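PDB 5N9W: adenylation domain from Streptomyces sp., which belongs to the AMP-binding enzyme family of the ANL clan and carries the small C-terminal domain that accompanies this family. Local coordinates for residues D334-R339 and D415-G420; P361-L366 and Y402-L407. One frame throughout, in Å; residues are numbered along the deposited sequence.

Contact 1: D334-R339 and D415-G420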
ATOM      1  N   ASP A 334      13.621 -15.313  -7.918  1.00 35.40           N
ATOM      2  CA  ASP A 334      13.445 -14.903  -6.526  1.00 36.76           C
ATOM      3  C   ASP A 334      13.000 -13.452  -6.363  1.00 35.20           C
ATOM      4  O   ASP A 334      13.487 -12.549  -7.055  1.00 33.81           O
ATOM      5  CB  ASP A 334      14.733 -15.110  -5.736  1.00 39.19           C
ATOM      6  CG  ASP A 334      15.126 -16.565  -5.640  1.00 44.34           C
ATOM      7  OD1 ASP A 334      14.530 -17.294  -4.814  1.00 46.60           O
ATOM      8  OD2 ASP A 334      16.028 -16.981  -6.394  1.00 48.03           O
ATOM      9  N   SER A 335      12.080 -13.241  -5.425  1.00 31.19           N
ATOM     10  CA  SER A 335      11.586 -11.908  -5.107  1.00 31.48           C
ATOM     11  C   SER A 335      12.430 -11.239  -4.031  1.00 27.53           C
ATOM     12  O   SER A 335      12.109 -11.318  -2.859  1.00 26.45           O
ATOM     13  CB  SER A 335      10.137 -11.982  -4.648  1.00 30.37           C
ATOM     14  OG  SER A 335       9.428 -10.826  -5.042  1.00 35.92           O
ATOM     15  N   VAL A 336      13.508 -10.579  -4.429  1.00 28.88           N
ATOM     16  CA  VAL A 336      14.383  -9.928  -3.460  1.00 30.18           C
ATOM     17  C   VAL A 336      13.746  -8.642  -2.924  1.00 28.52           C
ATOM     18  O   VAL A 336      13.266  -7.811  -3.690  1.00 25.57           O
ATOM     19  CB  VAL A 336      15.758  -9.615  -4.069  1.00 25.36           C
ATOM     20  CG1 VAL A 336      16.704  -9.106  -3.004  1.00 26.26           C
ATOM     21  CG2 VAL A 336      16.341 -10.849  -4.685  1.00 25.24           C
ATOM     22  N   ILE A 337      13.712  -8.507  -1.604  1.00 25.54           N
ATOM     23  CA  ILE A 337      13.201  -7.305  -0.985  1.00 24.17           C
ATOM     24  C   ILE A 337      14.342  -6.548  -0.322  1.00 24.68           C
ATOM     25  O   ILE A 337      14.152  -5.473   0.230  1.00 23.26           O
ATOM     26  CB  ILE A 337      12.110  -7.608   0.059  1.00 23.74           C
ATOM     27  CG1 ILE A 337      12.689  -8.365   1.255  1.00 24.33           C
ATOM     28  CG2 ILE A 337      10.955  -8.338  -0.581  1.00 24.01           C
ATOM     29  CD1 ILE A 337      11.631  -8.789   2.270  1.00 28.87           C
ATOM     30  N   GLY A 338      15.533  -7.118  -0.374  1.00 25.85           N
ATOM     31  CA  GLY A 338      16.707  -6.429   0.120  1.00 28.97           C
ATOM     32  C   GLY A 338      16.841  -6.398   1.630  1.00 31.25           C
ATOM     33  O   GLY A 338      16.638  -7.401   2.292  1.00 34.55           O
ATOM     34  N   ARG A 339      17.184  -5.231   2.164  1.00 32.52           N
ATOM     35  CA  ARG A 339      17.491  -5.052   3.575  1.00 33.80           C
ATOM     36  C   ARG A 339      16.483  -4.167   4.290  1.00 32.36           C
ATOM     37  O   ARG A 339      16.041  -3.185   3.730  1.00 32.60           O
ATOM     38  CB  ARG A 339      18.878  -4.441   3.708  1.00 36.92           C
ATOM     39  CG  ARG A 339      19.982  -5.427   4.034  1.00 44.77           C
ATOM     40  CD  ARG A 339      20.093  -5.549   5.540  1.00 48.04           C
ATOM     41  NE  ARG A 339      20.846  -6.713   5.981  1.00 49.67           N
ATOM     42  CZ  ARG A 339      20.841  -7.156   7.234  1.00 54.09           C
ATOM     43  NH1 ARG A 339      20.121  -6.528   8.155  1.00 51.27           N
ATOM     44  NH2 ARG A 339      21.548  -8.229   7.574  1.00 60.22           N
ATOM     45  N   ASP A 415      20.930  -9.868   2.156  1.00 38.37           N
ATOM     46  CA  ASP A 415      19.706  -9.570   1.412  1.00 37.38           C
ATOM     47  C   ASP A 415      18.547 -10.496   1.794  1.00 39.05           C
ATOM     48  O   ASP A 415      18.734 -11.692   1.956  1.00 33.01           O
ATOM     49  CB  ASP A 415      19.961  -9.671  -0.086  1.00 37.62           C
ATOM     50  CG  ASP A 415      20.386  -8.351  -0.710  1.00 39.35           C
ATOM     51  OD1 ASP A 415      20.592  -7.350   0.019  1.00 38.28           O
ATOM     52  OD2 ASP A 415      20.530  -8.325  -1.952  1.00 41.13           O
ATOM     53  N   LEU A 416      17.344  -9.950   1.937  1.00 37.84           N
ATOM     54  CA  LEU A 416      16.191 -10.791   2.244  1.00 33.41           C
ATOM     55  C   LEU A 416      15.483 -11.175   0.975  1.00 32.42           C
ATOM     56  O   LEU A 416      15.538 -10.449  -0.014  1.00 31.15           O
ATOM     57  CB  LEU A 416      15.210 -10.097   3.188  1.00 34.04           C
ATOM     58  CG  LEU A 416      15.474 -10.256   4.678  1.00 35.27           C
ATOM     59  CD1 LEU A 416      16.845  -9.765   5.054  1.00 35.96           C
ATOM     60  CD2 LEU A 416      14.422  -9.528   5.497  1.00 39.70           C
ATOM     61  N   VAL A 417      14.825 -12.334   1.008  1.00 30.53           N
ATOM     62  CA  VAL A 417      14.061 -12.816  -0.118  1.00 29.90           C
ATOM     63  C   VAL A 417      12.707 -13.273   0.377  1.00 30.74           C
ATOM     64  O   VAL A 417      12.604 -14.127   1.267  1.00 35.51           O
ATOM     65  CB  VAL A 417      14.795 -13.933  -0.837  1.00 30.11           C
ATOM     66  CG1 VAL A 417      13.937 -14.531  -1.942  1.00 30.55           C
ATOM     67  CG2 VAL A 417      16.114 -13.398  -1.388  1.00 35.77           C
ATOM     68  N   TYR A 418      11.662 -12.677  -0.181  1.00 30.88           N
ATOM     69  CA  TYR A 418      10.300 -13.007   0.203  1.00 31.90           C
ATOM     70  C   TYR A 418       9.919 -14.395  -0.276  1.00 38.74           C
ATOM     71  O   TYR A 418       9.921 -14.671  -1.478  1.00 33.58           O
ATOM     72  CB  TYR A 418       9.333 -11.994  -0.369  1.00 31.79           C
ATOM     73  CG  TYR A 418       7.897 -12.215   0.018  1.00 33.42           C
ATOM     74  CD1 TYR A 418       7.432 -11.808   1.258  1.00 33.52           C
ATOM     75  CD2 TYR A 418       6.999 -12.802  -0.864  1.00 35.09           C
ATOM     76  CE1 TYR A 418       6.131 -11.991   1.619  1.00 32.11           C
ATOM     77  CE2 TYR A 418       5.688 -12.985  -0.513  1.00 36.23           C
ATOM     78  CZ  TYR A 418       5.261 -12.573   0.739  1.00 37.36           C
ATOM     79  OH  TYR A 418       3.948 -12.736   1.116  1.00 37.50           O
ATOM     80  N   GLN A 419       9.587 -15.267   0.669  1.00 35.62           N
ATOM     81  CA  GLN A 419       9.149 -16.595   0.321  1.00 34.00           C
ATOM     82  C   GLN A 419       7.628 -16.656   0.233  1.00 35.84           C
ATOM     83  O   GLN A 419       7.091 -17.146  -0.760  1.00 49.63           O
ATOM     84  CB  GLN A 419       9.682 -17.604   1.323  1.00 32.78           C
ATOM     85  CG  GLN A 419      11.183 -17.758   1.283  1.00 31.75           C
ATOM     86  CD  GLN A 419      11.682 -18.329  -0.028  1.00 33.69           C
ATOM     87  OE1 GLN A 419      10.939 -18.977  -0.757  1.00 42.77           O
ATOM     88  NE2 GLN A 419      12.949 -18.099  -0.328  1.00 31.12           N
ATOM     89  N   GLY A 420       6.923 -16.155   1.240  1.00 35.51           N
ATOM     90  CA  GLY A 420       5.465 -16.137   1.176  1.00 34.77           C
ATOM     91  C   GLY A 420       4.751 -15.901   2.490  1.00 34.60           C
ATOM     92  O   GLY A 420       5.386 -15.739   3.527  1.00 33.33           O
TER
HETATM   93  O   HOH W   1      11.139 -14.965  -3.780  1.00 35.33           O

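Contact 2: P361-L366 and Y402-L407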
ATOM      1  N   PRO A 361      14.082 -20.438   5.557  1.00 39.49           N
ATOM      2  CA  PRO A 361      12.882 -19.616   5.724  1.00 43.51           C
ATOM      3  C   PRO A 361      12.489 -19.406   7.189  1.00 40.97           C
ATOM      4  O   PRO A 361      12.858 -20.183   8.059  1.00 44.90           O
ATOM      5  CB  PRO A 361      11.811 -20.421   4.992  1.00 44.48           C
ATOM      6  CG  PRO A 361      12.560 -21.162   3.953  1.00 39.62           C
ATOM      7  CD  PRO A 361      13.866 -21.524   4.588  1.00 40.68           C
ATOM      8  N   GLY A 362      11.748 -18.345   7.449  1.00 37.22           N
ATOM      9  CA  GLY A 362      11.373 -18.001   8.799  1.00 38.04           C
ATOM     10  C   GLY A 362      10.433 -16.823   8.735  1.00 37.01           C
ATOM     11  O   GLY A 362      10.320 -16.180   7.692  1.00 40.56           O
ATOM     12  N   GLU A 363       9.747 -16.558   9.836  1.00 33.80           N
ATOM     13  CA  GLU A 363       8.884 -15.401   9.937  1.00 32.99           C
ATOM     14  C   GLU A 363       9.719 -14.161  10.214  1.00 34.84           C
ATOM     15  O   GLU A 363      10.545 -14.143  11.128  1.00 33.53           O
ATOM     16  CB  GLU A 363       7.843 -15.591  11.039  1.00 32.36           C
ATOM     17  CG  GLU A 363       6.664 -14.629  10.922  1.00 34.24           C
ATOM     18  CD  GLU A 363       5.746 -14.659  12.118  1.00 30.68           C
ATOM     19  OE1 GLU A 363       6.164 -15.133  13.188  1.00 29.92           O
ATOM     20  OE2 GLU A 363       4.608 -14.185  11.974  1.00 31.30           O
ATOM     21  N   LEU A 364       9.504 -13.122   9.419  1.00 33.81           N
ATOM     22  CA  LEU A 364      10.209 -11.873   9.641  1.00 34.09           C
ATOM     23  C   LEU A 364       9.619 -11.119  10.831  1.00 32.18           C
ATOM     24  O   LEU A 364       8.413 -10.884  10.899  1.00 30.20           O
ATOM     25  CB  LEU A 364      10.167 -11.006   8.383  1.00 39.60           C
ATOM     26  CG  LEU A 364      10.724  -9.584   8.456  1.00 36.25           C
ATOM     27  CD1 LEU A 364      12.190  -9.576   8.838  1.00 36.22           C
ATOM     28  CD2 LEU A 364      10.516  -8.918   7.127  1.00 38.35           C
ATOM     29  N   TRP A 365      10.469 -10.763  11.787  1.00 32.26           N
ATOM     30  CA  TRP A 365      10.043  -9.918  12.894  1.00 37.01           C
ATOM     31  C   TRP A 365      10.688  -8.536  12.764  1.00 31.70           C
ATOM     32  O   TRP A 365      11.839  -8.429  12.390  1.00 29.33           O
ATOM     33  CB  TRP A 365      10.402 -10.549  14.235  1.00 36.18           C
ATOM     34  CG  TRP A 365       9.546 -11.711  14.620  1.00 40.40           C
ATOM     35  CD1 TRP A 365       8.713 -12.430  13.808  1.00 43.28           C
ATOM     36  CD2 TRP A 365       9.440 -12.303  15.925  1.00 41.90           C
ATOM     37  NE1 TRP A 365       8.101 -13.433  14.527  1.00 43.56           N
ATOM     38  CE2 TRP A 365       8.532 -13.376  15.828  1.00 43.83           C
ATOM     39  CE3 TRP A 365      10.029 -12.033  17.162  1.00 42.37           C
ATOM     40  CZ2 TRP A 365       8.198 -14.170  16.923  1.00 45.27           C
ATOM     41  CZ3 TRP A 365       9.697 -12.814  18.242  1.00 41.52           C
ATOM     42  CH2 TRP A 365       8.791 -13.869  18.122  1.00 42.54           C
ATOM     43  N   LEU A 366       9.935  -7.482  13.067  1.00 36.22           N
ATOM     44  CA  LEU A 366      10.432  -6.117  12.877  1.00 26.02           C
ATOM     45  C   LEU A 366      10.259  -5.224  14.111  1.00 26.13           C
ATOM     46  O   LEU A 366       9.153  -4.981  14.561  1.00 26.15           O
ATOM     47  CB  LEU A 366       9.750  -5.486  11.662  1.00 23.78           C
ATOM     48  CG  LEU A 366      10.135  -6.052  10.290  1.00 24.81           C
ATOM     49  CD1 LEU A 366       9.179  -5.585   9.217  1.00 21.88           C
ATOM     50  CD2 LEU A 366      11.580  -5.699   9.927  1.00 21.96           C
ATOM     51  N   TYR A 402       7.018  -6.776  15.754  1.00 31.64           N
ATOM     52  CA  TYR A 402       5.765  -7.114  15.104  1.00 26.43           C
ATOM     53  C   TYR A 402       6.003  -8.358  14.267  1.00 30.57           C
ATOM     54  O   TYR A 402       7.056  -8.498  13.623  1.00 27.63           O
ATOM     55  CB  TYR A 402       5.240  -5.974  14.241  1.00 21.68           C
ATOM     56  CG  TYR A 402       4.108  -6.393  13.335  1.00 21.09           C
ATOM     57  CD1 TYR A 402       2.795  -6.482  13.804  1.00 18.30           C
ATOM     58  CD2 TYR A 402       4.359  -6.712  12.015  1.00 18.32           C
ATOM     59  CE1 TYR A 402       1.782  -6.872  12.976  1.00 20.25           C
ATOM     60  CE2 TYR A 402       3.378  -7.092  11.191  1.00 17.55           C
ATOM     61  CZ  TYR A 402       2.088  -7.175  11.649  1.00 29.72           C
ATOM     62  OH  TYR A 402       1.129  -7.569  10.742  1.00 26.61           O
ATOM     63  N   HIS A 403       5.025  -9.256  14.290  1.00 28.34           N
ATOM     64  CA  HIS A 403       5.094 -10.515  13.580  1.00 30.41           C
ATOM     65  C   HIS A 403       4.385 -10.387  12.247  1.00 29.90           C
ATOM     66  O   HIS A 403       3.155 -10.411  12.183  1.00 28.29           O
ATOM     67  CB  HIS A 403       4.450 -11.647  14.395  1.00 37.71           C
ATOM     68  CG  HIS A 403       5.039 -11.840  15.754  1.00 32.50           C
ATOM     69  ND1 HIS A 403       5.642 -10.826  16.459  1.00 40.16           N
ATOM     70  CD2 HIS A 403       5.107 -12.935  16.542  1.00 32.96           C
ATOM     71  CE1 HIS A 403       6.069 -11.288  17.619  1.00 35.28           C
ATOM     72  NE2 HIS A 403       5.751 -12.565  17.695  1.00 34.79           N
ATOM     73  N   SER A 404       5.170 -10.268  11.188  1.00 31.25           N
ATOM     74  CA  SER A 404       4.651 -10.097   9.836  1.00 33.32           C
ATOM     75  C   SER A 404       3.681 -11.183   9.374  1.00 34.48           C
ATOM     76  O   SER A 404       2.722 -10.904   8.667  1.00 35.22           O
ATOM     77  CB  SER A 404       5.822 -10.029   8.855  1.00 33.77           C
ATOM     78  OG  SER A 404       6.912 -10.796   9.350  1.00 39.27           O
ATOM     79  N   GLY A 405       3.947 -12.426   9.751  1.00 36.13           N
ATOM     80  CA  GLY A 405       3.211 -13.536   9.186  1.00 35.83           C
ATOM     81  C   GLY A 405       3.667 -13.784   7.759  1.00 38.68           C
ATOM     82  O   GLY A 405       2.952 -14.403   6.967  1.00 40.99           O
ATOM     83  N   ASP A 406       4.859 -13.275   7.438  1.00 35.43           N
ATOM     84  CA  ASP A 406       5.491 -13.462   6.133  1.00 29.97           C
ATOM     85  C   ASP A 406       6.749 -14.291   6.265  1.00 26.98           C
ATOM     86  O   ASP A 406       7.475 -14.180   7.244  1.00 27.24           O
ATOM     87  CB  ASP A 406       5.851 -12.118   5.491  1.00 29.93           C
ATOM     88  CG  ASP A 406       4.662 -11.423   4.886  1.00 31.03           C
ATOM     89  OD1 ASP A 406       3.936 -12.068   4.106  1.00 40.54           O
ATOM     90  OD2 ASP A 406       4.446 -10.238   5.196  1.00 28.25           O
ATOM     91  N   LEU A 407       7.035 -15.096   5.257  1.00 26.11           N
ATOM     92  CA  LEU A 407       8.231 -15.912   5.294  1.00 27.20           C
ATOM     93  C   LEU A 407       9.295 -15.309   4.410  1.00 28.96           C
ATOM     94  O   LEU A 407       9.022 -14.909   3.284  1.00 25.76           O
ATOM     95  CB  LEU A 407       7.922 -17.351   4.860  1.00 36.94           C
ATOM     96  CG  LEU A 407       6.988 -18.075   5.831  1.00 28.77           C
ATOM     97  CD1 LEU A 407       6.441 -19.352   5.255  1.00 33.82           C
ATOM     98  CD2 LEU A 407       7.723 -18.330   7.123  1.00 30.88           C
TER

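Contact 1: D334-R339 and D415-G420
Leu416 O receives two N-H groups from strand 335-339, the mark of a classic beta bulge in an antiparallel strand pair. Ile337 N is the firmer donor, 3.1 Å from Leu416 O and approaching from above the carbonyl plane; Gly338 N adds a weak bond to the same Leu416 O at 3.4 Å. In return, Leu416 N donates to Gly338 O at 2.7 Å. With Ile337 and Gly338 both set against one residue, the register slips by one between the Val336-Val417 pair and the Gly338-Leu416 pair. Glycine suits the second bulge position because, having no CB, it takes up the positive phi (76°) readily.

The side chains pack on both faces of the pair. Ile337 holds CG1 between its backbone N and carbonyl carbon (chi1 66°), which lays CG1 against Leu416 CB at 3.6 Å, while the other branch puts Ile337 CG2 4.0 Å from Tyr418 CB; beta-branching thus lets one residue touch two neighbours. In the non-hydrogen-bonded pair, Val336 CG2 meets Val417 CG2 at 4.2 Å, two compact apolar groups well fitted to a buried face.

Further out, the Tyr418 ring leads away from strand 335-339, and its OH bonds Asp406 OD1. Ser335 OG is held by Leu288 O, and Val336 O by Asn309 ND2. Strand 321-324 pairs with the other edge of strand 335-340, joining Phe322 to Arg339 by a backbone bond.

Toward Asp334 the strands splay enough for a water to mediate the pairing: it accepts from Ser335 N at 2.6 Å and donates to Tyr418 O at 2.6 Å.

Contact 2: P361-L366 and Y402-L407
Trp365 and His403 both turn CG beside their own backbone N and anti to the carbonyl carbon (chi1 -74° and -57°), which points both rings the same way, side by side, from a non-hydrogen-bonded pair of an antiparallel beta ladder. They form an offset stack, with the Trp365 six-membered ring and the His403 ring 3.8 Å apart between centroids and their planes 26° from parallel. Two flat rings suit this partly exposed face, where each covers one face of the other.

Glu363, with CG anti to its backbone N and an extended chain beyond, brings its carboxylate to the edge of the indole. Trp365 NE1 donates to Glu363 OE1 at 2.9 Å, in the indole plane but above the carboxylate plane, which helps fix the ring's rotation. Glu363 OE2 meets Gly405 N at 2.9 Å in a weak bond that ties the carboxylate to the opposite strand.

Gly405 lies within a beta bulge that shifts the register by two, and its positive phi comes easily to a residue without a side chain. Within the bulged region, Leu364 N bonds Asp406 O at 3.2 Å, while the Asp406 carboxylate turns to Tyr311 and Arg421. At the far end, Leu366 and Tyr402 exchange two backbone bonds: Leu366 N to Tyr402 O at 3.1 Å and Tyr402 N to Leu366 O at 3.0 Å.

In the fold
Contacts 1 and 2 belong to one mixed sheet, in which strands 335-340, 416-421, 401-410 and 362-367 pair in succession; strands 416-421 and 401-410, which follow each other in the chain, join the two contacts. Their centres are about 12 Å apart. At that junction a further classic bulge sets Gln419 and Gly420 against Leu407; one strand further on, Leu364 CD1 lies 4.0 Å from Leu416 CD2. Contact 1 is the more buried, and aliphatic groups dominate its side-chain chemistry. Contact 2 is partly buried, and one of its faces carries stacked aromatic rings and a carboxylate. The register slips by one residue in contact 1 and by two in contact 2.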